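Local coordinates for SusD homolog (Bacteroides thetaiotaomicron, PDB 3SGH), which probably binds glycans at the cell surface as a SusD-like outer-membrane lipoprotein, handing them to a partner transporter for uptake, at residues G99-V110 with M147-L158. Sequence-based numbering, arbitrary orientation.
Sequences GVIYAMAQLTRV and MFDDLDNAITIL
Ala103 and Ala154 face each other where helices 100-110 and 147-158 run nearly antiparallel, their axes 8.5 Å apart at an angle of 147°, and with only methyl groups at this point the two CA atoms come within 4.3 Å. The CB of Ala154 rests on the carbonyl O of Ala103, while the CB of Ala103 lies against the CG2 branch of Ile157 at 3.7 Å. Leu158 enters as a knob into the hole formed by Val100, Ala103, Met104 and Leu107. One turn on, the Leu107 and Leu151 side chains cross at a slant, their CD1 methyls a tight 3.4 Å apart, and CG2 of Val110 touches the carbonyl O of Met147.

One flank is polar. Gln106 reaches across with its chain extended beyond CG (chi2 -166°), and its OE1 receives a nearly straight hydrogen bond of 2.7 Å from ND2 of Asn153, the two amide planes standing 81° apart. Its NE2 gives a hydrogen to a water that in turn donates to OD1 of Asp150, so both ends of the buried amide are engaged. Tyr102 lays one ring face against CG of Gln106, and its hydroxyl bonds to Glu92. The guanidinium of Arg109 meets Asp150 through charge alone, in a long salt bridge (NH1 to OD2 3.9 Å) with the oxygen well out of its plane; Tyr125 hydrogen-bonds the same OD2, and Tyr85 takes the NE of Arg109.

Helix 181-198 packs beside the pair, with Trp184 touching Met104 and Leu107. Antiparallel helix pairs of this kind build the TPR-like alpha-alpha superhelix of SusD proteins; here two alanines let the helices approach closely.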
loop_
_atom_site.group_PDB
_atom_site.type_symbol
_atom_site.label_atom_id
_atom_site.label_comp_id
_atom_site.label_asym_id
_atom_site.label_seq_id
_atom_site.Cartn_x
_atom_site.Cartn_y
_atom_site.Cartn_z
ATOM N N GLY A 99 24.557 -15.128 -2.506
ATOM C CA GLY A 99 24.270 -14.965 -3.936
ATOM C C GLY A 99 22.994 -14.170 -4.188
ATOM O O GLY A 99 22.222 -13.913 -3.272
ATOM N N VAL A 100 22.807 -13.797 -5.453
ATOM C CA VAL A 100 21.678 -12.932 -5.880
ATOM C C VAL A 100 20.319 -13.596 -5.644
ATOM O O VAL A 100 19.348 -12.913 -5.318
ATOM C CB VAL A 100 21.876 -12.537 -7.340
ATOM C CG1 VAL A 100 20.591 -11.909 -7.935
ATOM C CG2 VAL A 100 23.062 -11.563 -7.461
ATOM N N ILE A 101 20.227 -14.913 -5.742
ATOM C CA ILE A 101 18.924 -15.580 -5.590
ATOM C C ILE A 101 18.546 -15.526 -4.109
ATOM O O ILE A 101 17.393 -15.275 -3.795
ATOM C CB ILE A 101 18.906 -17.028 -6.155
ATOM C CG1 ILE A 101 19.293 -16.987 -7.646
ATOM C CG2 ILE A 101 17.562 -17.712 -5.910
ATOM C CD1 ILE A 101 18.480 -16.010 -8.524
ATOM N N TYR A 102 19.520 -15.676 -3.201
ATOM C CA TYR A 102 19.248 -15.530 -1.792
ATOM C C TYR A 102 18.872 -14.097 -1.452
ATOM O O TYR A 102 17.935 -13.868 -0.687
ATOM C CB TYR A 102 20.441 -15.966 -0.951
ATOM C CG TYR A 102 20.214 -15.806 0.508
ATOM C CD1 TYR A 102 19.221 -16.535 1.157
ATOM C CD2 TYR A 102 21.007 -14.938 1.275
ATOM C CE1 TYR A 102 19.009 -16.400 2.519
ATOM C CE2 TYR A 102 20.795 -14.815 2.653
ATOM C CZ TYR A 102 19.803 -15.567 3.254
ATOM O OH TYR A 102 19.577 -15.461 4.626
ATOM N N ALA A 103 19.614 -13.127 -2.001
ATOM C CA ALA A 103 19.300 -11.716 -1.822
ATOM C C ALA A 103 17.849 -11.458 -2.246
ATOM O O ALA A 103 17.095 -10.775 -1.539
ATOM C CB ALA A 103 20.250 -10.865 -2.630
HETATM N N MSE A 104 17.452 -11.975 -3.413
HETATM C CA MSE A 104 16.079 -11.760 -3.881
HETATM C C MSE A 104 15.045 -12.424 -2.985
HETATM O O MSE A 104 13.942 -11.910 -2.834
HETATM C CB MSE A 104 15.908 -12.201 -5.339
HETATM C CG MSE A 104 16.688 -11.331 -6.298
HETATM SE SE MSE A 104 16.103 -9.538 -6.352
HETATM C CE MSE A 104 14.166 -9.879 -6.292
ATOM N N ALA A 105 15.391 -13.577 -2.394
ATOM C CA ALA A 105 14.471 -14.259 -1.470
ATOM C C ALA A 105 14.305 -13.434 -0.190
ATOM O O ALA A 105 13.206 -13.266 0.306
ATOM C CB ALA A 105 14.963 -15.684 -1.171
ATOM N N GLN A 106 15.389 -12.833 0.276
ATOM C CA GLN A 106 15.351 -11.951 1.437
ATOM C C GLN A 106 14.522 -10.702 1.177
ATOM O O GLN A 106 13.680 -10.316 1.995
ATOM C CB GLN A 106 16.775 -11.515 1.778
ATOM C CG GLN A 106 17.562 -12.548 2.501
ATOM C CD GLN A 106 18.828 -11.964 3.101
ATOM O OE1 GLN A 106 19.636 -11.364 2.394
ATOM N NE2 GLN A 106 18.977 -12.109 4.403
ATOM N N LEU A 107 14.793 -10.066 0.054
ATOM C CA LEU A 107 14.032 -8.857 -0.343
ATOM C C LEU A 107 12.518 -9.136 -0.463
ATOM O O LEU A 107 11.683 -8.368 -0.018
ATOM C CB LEU A 107 14.583 -8.296 -1.624
ATOM C CG LEU A 107 13.841 -7.095 -2.232
ATOM C CD1 LEU A 107 13.870 -5.878 -1.291
ATOM C CD2 LEU A 107 14.512 -6.769 -3.617
ATOM N N THR A 108 12.187 -10.246 -1.073
ATOM C CA THR A 108 10.815 -10.620 -1.314
ATOM C C THR A 108 10.081 -10.973 -0.010
ATOM O O THR A 108 8.921 -10.548 0.174
ATOM C CB THR A 108 10.713 -11.728 -2.389
ATOM O OG1 THR A 108 11.424 -11.329 -3.579
ATOM C CG2 THR A 108 9.246 -11.976 -2.760
ATOM N N ARG A 109 10.752 -11.702 0.876
ATOM C CA ARG A 109 10.248 -11.955 2.230
ATOM C C ARG A 109 10.020 -10.674 2.989
ATOM O O ARG A 109 8.971 -10.484 3.541
ATOM C CB ARG A 109 11.240 -12.806 2.999
ATOM C CG ARG A 109 10.789 -13.259 4.381
ATOM C CD ARG A 109 11.865 -14.022 5.020
ATOM N NE ARG A 109 11.504 -14.457 6.368
ATOM C CZ ARG A 109 12.357 -14.680 7.353
ATOM N NH1 ARG A 109 13.663 -14.401 7.225
ATOM N NH2 ARG A 109 11.870 -15.117 8.503
ATOM N N VAL A 110 11.017 -9.777 2.993
ATOM C CA VAL A 110 10.837 -8.499 3.649
ATOM C C VAL A 110 9.624 -7.772 3.030
ATOM O O VAL A 110 8.835 -7.208 3.770
ATOM C CB VAL A 110 12.097 -7.608 3.619
ATOM C CG1 VAL A 110 11.729 -6.122 4.028
ATOM C CG2 VAL A 110 13.271 -8.192 4.503
HETATM N N MSE A 147 13.844 -6.885 9.846
HETATM C CA MSE A 147 13.596 -6.720 8.414
HETATM C C MSE A 147 14.574 -5.717 7.806
HETATM O O MSE A 147 15.077 -5.967 6.704
HETATM C CB MSE A 147 12.127 -6.367 8.091
HETATM C CG MSE A 147 11.172 -7.455 8.400
HETATM SE SE MSE A 147 9.380 -7.071 7.800
HETATM C CE MSE A 147 9.065 -5.629 9.068
ATOM N N PHE A 148 14.871 -4.607 8.485
ATOM C CA PHE A 148 15.926 -3.678 8.013
ATOM C C PHE A 148 17.282 -4.408 7.876
ATOM O O PHE A 148 17.988 -4.242 6.880
ATOM C CB PHE A 148 16.086 -2.448 8.935
ATOM C CG PHE A 148 15.062 -1.346 8.709
ATOM C CD1 PHE A 148 15.108 -0.584 7.559
ATOM C CD2 PHE A 148 14.054 -1.088 9.649
ATOM C CE1 PHE A 148 14.202 0.409 7.311
ATOM C CE2 PHE A 148 13.148 -0.074 9.426
ATOM C CZ PHE A 148 13.215 0.685 8.250
ATOM N N ASP A 149 17.618 -5.220 8.878
ATOM C CA ASP A 149 18.854 -6.012 8.820
ATOM C C ASP A 149 18.923 -6.944 7.599
ATOM O O ASP A 149 19.957 -7.012 6.919
ATOM C CB ASP A 149 19.080 -6.788 10.127
ATOM C CG ASP A 149 19.305 -5.866 11.331
ATOM O OD1 ASP A 149 19.614 -4.675 11.145
ATOM O OD2 ASP A 149 19.151 -6.356 12.479
ATOM N N ASP A 150 17.838 -7.661 7.313
ATOM C CA ASP A 150 17.852 -8.609 6.216
ATOM C C ASP A 150 17.890 -7.835 4.893
ATOM O O ASP A 150 18.565 -8.220 3.933
ATOM C CB ASP A 150 16.635 -9.514 6.296
ATOM C CG ASP A 150 16.772 -10.591 7.392
ATOM O OD1 ASP A 150 17.905 -10.877 7.836
ATOM O OD2 ASP A 150 15.742 -11.170 7.775
ATOM N N LEU A 151 17.186 -6.715 4.872
ATOM C CA LEU A 151 17.128 -5.899 3.665
ATOM C C LEU A 151 18.533 -5.342 3.412
ATOM O O LEU A 151 18.987 -5.311 2.279
ATOM C CB LEU A 151 16.081 -4.789 3.837
ATOM C CG LEU A 151 15.916 -3.863 2.623
ATOM C CD1 LEU A 151 15.594 -4.613 1.362
ATOM C CD2 LEU A 151 14.812 -2.805 2.936
ATOM N N ASP A 152 19.260 -4.939 4.463
ATOM C CA ASP A 152 20.631 -4.445 4.251
ATOM C C ASP A 152 21.559 -5.502 3.665
ATOM O O ASP A 152 22.460 -5.213 2.850
ATOM C CB ASP A 152 21.212 -3.901 5.571
ATOM C CG ASP A 152 20.685 -2.508 5.926
ATOM O OD1 ASP A 152 20.220 -1.786 5.004
ATOM O OD2 ASP A 152 20.752 -2.111 7.138
ATOM N N ASN A 153 21.362 -6.737 4.104
ATOM C CA ASN A 153 22.133 -7.861 3.597
ATOM C C ASN A 153 21.845 -8.054 2.109
ATOM O O ASN A 153 22.760 -8.225 1.339
ATOM C CB ASN A 153 21.769 -9.133 4.332
ATOM C CG ASN A 153 22.714 -10.290 3.987
ATOM O OD1 ASN A 153 23.887 -10.257 4.406
ATOM N ND2 ASN A 153 22.229 -11.293 3.201
ATOM N N ALA A 154 20.568 -7.992 1.719
ATOM C CA ALA A 154 20.178 -8.100 0.312
ATOM C C ALA A 154 20.782 -6.977 -0.526
ATOM O O ALA A 154 21.325 -7.234 -1.630
ATOM C CB ALA A 154 18.687 -8.113 0.195
ATOM N N ILE A 155 20.740 -5.759 0.011
ATOM C CA ILE A 155 21.322 -4.587 -0.632
ATOM C C ILE A 155 22.818 -4.770 -0.879
ATOM O O ILE A 155 23.294 -4.441 -1.968
ATOM C CB ILE A 155 21.022 -3.254 0.155
ATOM C CG1 ILE A 155 19.535 -2.913 0.008
ATOM C CG2 ILE A 155 21.930 -2.139 -0.309
ATOM C CD1 ILE A 155 18.997 -1.829 0.981
ATOM N N THR A 156 23.540 -5.347 0.078
ATOM C CA THR A 156 24.991 -5.494 -0.108
ATOM C C THR A 156 25.274 -6.437 -1.257
ATOM O O THR A 156 26.154 -6.188 -2.086
ATOM C CB THR A 156 25.647 -6.034 1.142
ATOM O OG1 THR A 156 25.423 -5.106 2.211
ATOM C CG2 THR A 156 27.167 -6.204 0.927
ATOM N N ILE A 157 24.492 -7.506 -1.330
ATOM C CA ILE A 157 24.643 -8.496 -2.409
ATOM C C ILE A 157 24.282 -7.936 -3.760
ATOM O O ILE A 157 25.024 -8.119 -4.715
ATOM C CB ILE A 157 23.765 -9.743 -2.164
ATOM C CG1 ILE A 157 24.296 -10.482 -0.953
ATOM C CG2 ILE A 157 23.832 -10.692 -3.383
ATOM C CD1 ILE A 157 23.367 -11.528 -0.434
ATOM N N LEU A 158 23.133 -7.268 -3.836
ATOM C CA LEU A 158 22.662 -6.698 -5.107
ATOM C C LEU A 158 23.627 -5.604 -5.630
ATOM O O LEU A 158 23.836 -5.503 -6.841
ATOM C CB LEU A 158 21.260 -6.122 -4.972
ATOM C CG LEU A 158 20.138 -7.141 -4.722
ATOM C CD1 LEU A 158 18.832 -6.449 -4.296
ATOM C CD2 LEU A 158 19.968 -8.065 -5.988
HETATM O O HOH W 1 20.540 -11.332 6.688
HETATM O O HOH W 2 14.049 -11.903 5.009
#